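Local coordinates for protein sugar-phosphate aldolase (Thermotoga maritima, PDB 1PVT) that probably acts as an aldolase and belongs to the class II aldolase and adducin family, at residues R4-E9 against V32-R37. Sequence-based numbering, arbitrary orientation.
Sequences RETIRE and VRLDER
Thr6 meets Val32 and Leu34 where the amino-terminal helix 2-19 lies against the central sheet of this class II aldolase/adducin-type domain, at strand 28-34. The contact is small, burying 96 Å² over both sides, and entirely apolar: a single methyl, Thr6 CG2, does the touching for the helix. Thr6 and Val32 reach toward each other tip to tip, CG2 coming to 4.1 Å from Val32 CG1, while the CA atoms of the two residues stay 8.2 Å apart, a spacing that two short branched side chains can bridge. The same methyl lies 4.3 Å from Leu34 CD1, so it is shared by Val32 and Leu34; the valine points at the helix from its CA onward, whereas the leucine only bends toward it at its end.

The torsion of Thr6 (chi1 -72°) divides its two branches between different tasks. CG2 stands opposite the backbone N and is sent to the sheet, whereas OG1, beside that N, hydrogen-bonds to the carbonyl O of His2 one turn earlier, which satisfies a buried hydroxyl within the helix itself. Around this point Leu61 of strand 58-63 also touches Thr6, Val32 also touches Ile10, further along the same helix, and Arg33 points away to the other face, against helix 103-115. Helices thus cover both faces of strand 28-34, as in a layered alpha/beta/alpha fold.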
loop_
_atom_site.group_PDB
_atom_site.type_symbol
_atom_site.label_atom_id
_atom_site.label_comp_id
_atom_site.label_asym_id
_atom_site.label_seq_id
_atom_site.Cartn_x
_atom_site.Cartn_y
_atom_site.Cartn_z
ATOM N N ARG A 4 1.133 8.530 -17.745
ATOM C CA ARG A 4 2.179 7.666 -18.296
ATOM C C ARG A 4 3.523 7.759 -17.553
ATOM O O ARG A 4 4.338 6.833 -17.596
ATOM C CB ARG A 4 2.376 8.006 -19.769
ATOM C CG ARG A 4 1.068 8.169 -20.541
ATOM C CD ARG A 4 1.291 9.018 -21.781
ATOM N NE ARG A 4 2.355 8.463 -22.614
ATOM C CZ ARG A 4 3.067 9.164 -23.493
ATOM N NH1 ARG A 4 2.833 10.463 -23.661
ATOM N NH2 ARG A 4 4.021 8.562 -24.200
ATOM N N GLU A 5 3.752 8.889 -16.888
ATOM C CA GLU A 5 4.973 9.122 -16.109
ATOM C C GLU A 5 4.777 8.480 -14.729
ATOM O O GLU A 5 5.685 7.844 -14.189
ATOM C CB GLU A 5 5.222 10.632 -15.955
ATOM C CG GLU A 5 6.365 11.012 -14.998
ATOM C CD GLU A 5 6.519 12.532 -14.787
ATOM O OE1 GLU A 5 6.851 13.251 -15.760
ATOM O OE2 GLU A 5 6.311 13.008 -13.641
ATOM N N THR A 6 3.580 8.664 -14.172
ATOM C CA THR A 6 3.212 8.104 -12.882
ATOM C C THR A 6 3.578 6.622 -12.911
ATOM O O THR A 6 4.083 6.065 -11.923
ATOM C CB THR A 6 1.689 8.271 -12.641
ATOM O OG1 THR A 6 1.392 9.647 -12.371
ATOM C CG2 THR A 6 1.230 7.439 -11.473
ATOM N N ILE A 7 3.325 6.003 -14.066
ATOM C CA ILE A 7 3.615 4.590 -14.309
ATOM C C ILE A 7 5.073 4.292 -14.039
ATOM O O ILE A 7 5.405 3.326 -13.354
ATOM C CB ILE A 7 3.351 4.203 -15.763
ATOM C CG1 ILE A 7 1.914 4.540 -16.139
ATOM C CG2 ILE A 7 3.653 2.742 -15.961
ATOM C CD1 ILE A 7 0.903 4.081 -15.134
ATOM N N ARG A 8 5.937 5.119 -14.615
ATOM C CA ARG A 8 7.367 4.975 -14.429
ATOM C C ARG A 8 7.674 5.106 -12.944
ATOM O O ARG A 8 8.521 4.390 -12.416
ATOM C CB ARG A 8 8.113 6.049 -15.236
ATOM C CG ARG A 8 8.224 5.718 -16.721
ATOM C CD ARG A 8 8.212 6.957 -17.607
ATOM N NE ARG A 8 8.209 6.611 -19.036
ATOM C CZ ARG A 8 7.712 7.386 -20.004
ATOM N NH1 ARG A 8 7.164 8.562 -19.708
ATOM N NH2 ARG A 8 7.772 6.995 -21.277
ATOM N N GLU A 9 6.959 6.003 -12.270
ATOM C CA GLU A 9 7.166 6.237 -10.843
ATOM C C GLU A 9 6.789 5.006 -10.053
ATOM O O GLU A 9 7.375 4.703 -9.011
ATOM C CB GLU A 9 6.330 7.417 -10.366
ATOM C CG GLU A 9 7.036 8.242 -9.310
ATOM C CD GLU A 9 6.068 9.023 -8.434
ATOM O OE1 GLU A 9 5.199 9.740 -9.005
ATOM O OE2 GLU A 9 6.187 8.916 -7.180
ATOM N N VAL A 32 -2.141 3.982 -7.160
ATOM C CA VAL A 32 -2.059 5.434 -7.183
ATOM C C VAL A 32 -3.360 5.988 -7.740
ATOM O O VAL A 32 -3.900 5.481 -8.731
ATOM C CB VAL A 32 -0.873 5.930 -8.062
ATOM C CG1 VAL A 32 -0.660 7.441 -7.863
ATOM C CG2 VAL A 32 0.390 5.158 -7.710
ATOM N N ARG A 33 -3.857 7.034 -7.092
ATOM C CA ARG A 33 -5.096 7.667 -7.505
ATOM C C ARG A 33 -4.801 8.835 -8.429
ATOM O O ARG A 33 -4.105 9.775 -8.055
ATOM C CB ARG A 33 -5.860 8.136 -6.265
ATOM C CG ARG A 33 -7.162 8.843 -6.550
ATOM C CD ARG A 33 -8.071 8.787 -5.338
ATOM N NE ARG A 33 -7.377 9.107 -4.089
ATOM C CZ ARG A 33 -7.088 10.336 -3.672
ATOM N NH1 ARG A 33 -7.429 11.389 -4.399
ATOM N NH2 ARG A 33 -6.466 10.509 -2.517
ATOM N N LEU A 34 -5.309 8.751 -9.651
ATOM C CA LEU A 34 -5.126 9.814 -10.624
ATOM C C LEU A 34 -6.160 10.906 -10.350
ATOM O O LEU A 34 -7.334 10.619 -10.086
ATOM C CB LEU A 34 -5.300 9.262 -12.039
ATOM C CG LEU A 34 -4.044 8.872 -12.819
ATOM C CD1 LEU A 34 -2.865 8.717 -11.874
ATOM C CD2 LEU A 34 -4.313 7.590 -13.608
ATOM N N ASP A 35 -5.717 12.157 -10.412
ATOM C CA ASP A 35 -6.574 13.321 -10.170
ATOM C C ASP A 35 -7.460 13.681 -11.372
ATOM O O ASP A 35 -8.689 13.599 -11.309
ATOM C CB ASP A 35 -5.686 14.512 -9.805
ATOM C CG ASP A 35 -4.377 14.515 -10.583
ATOM O OD1 ASP A 35 -3.560 13.581 -10.396
ATOM O OD2 ASP A 35 -4.167 15.444 -11.391
ATOM N N GLU A 36 -6.819 14.078 -12.465
ATOM C CA GLU A 36 -7.521 14.458 -13.681
ATOM C C GLU A 36 -8.150 13.223 -14.314
ATOM O O GLU A 36 -8.832 12.448 -13.642
ATOM C CB GLU A 36 -6.531 15.098 -14.648
ATOM C CG GLU A 36 -5.550 16.012 -13.945
ATOM C CD GLU A 36 -4.332 16.325 -14.782
ATOM O OE1 GLU A 36 -4.475 17.075 -15.769
ATOM O OE2 GLU A 36 -3.236 15.815 -14.455
ATOM N N ARG A 37 -7.918 13.056 -15.614
ATOM C CA ARG A 37 -8.437 11.916 -16.363
ATOM C C ARG A 37 -7.431 11.563 -17.438
ATOM O O ARG A 37 -6.758 12.436 -17.978
ATOM C CB ARG A 37 -9.773 12.254 -17.014
ATOM C CG ARG A 37 -10.774 12.822 -16.042
ATOM C CD ARG A 37 -12.187 12.650 -16.542
ATOM N NE ARG A 37 -13.153 13.026 -15.515
ATOM C CZ ARG A 37 -14.465 12.869 -15.644
ATOM N NH1 ARG A 37 -14.951 12.341 -16.759
ATOM N NH2 ARG A 37 -15.289 13.237 -14.668
#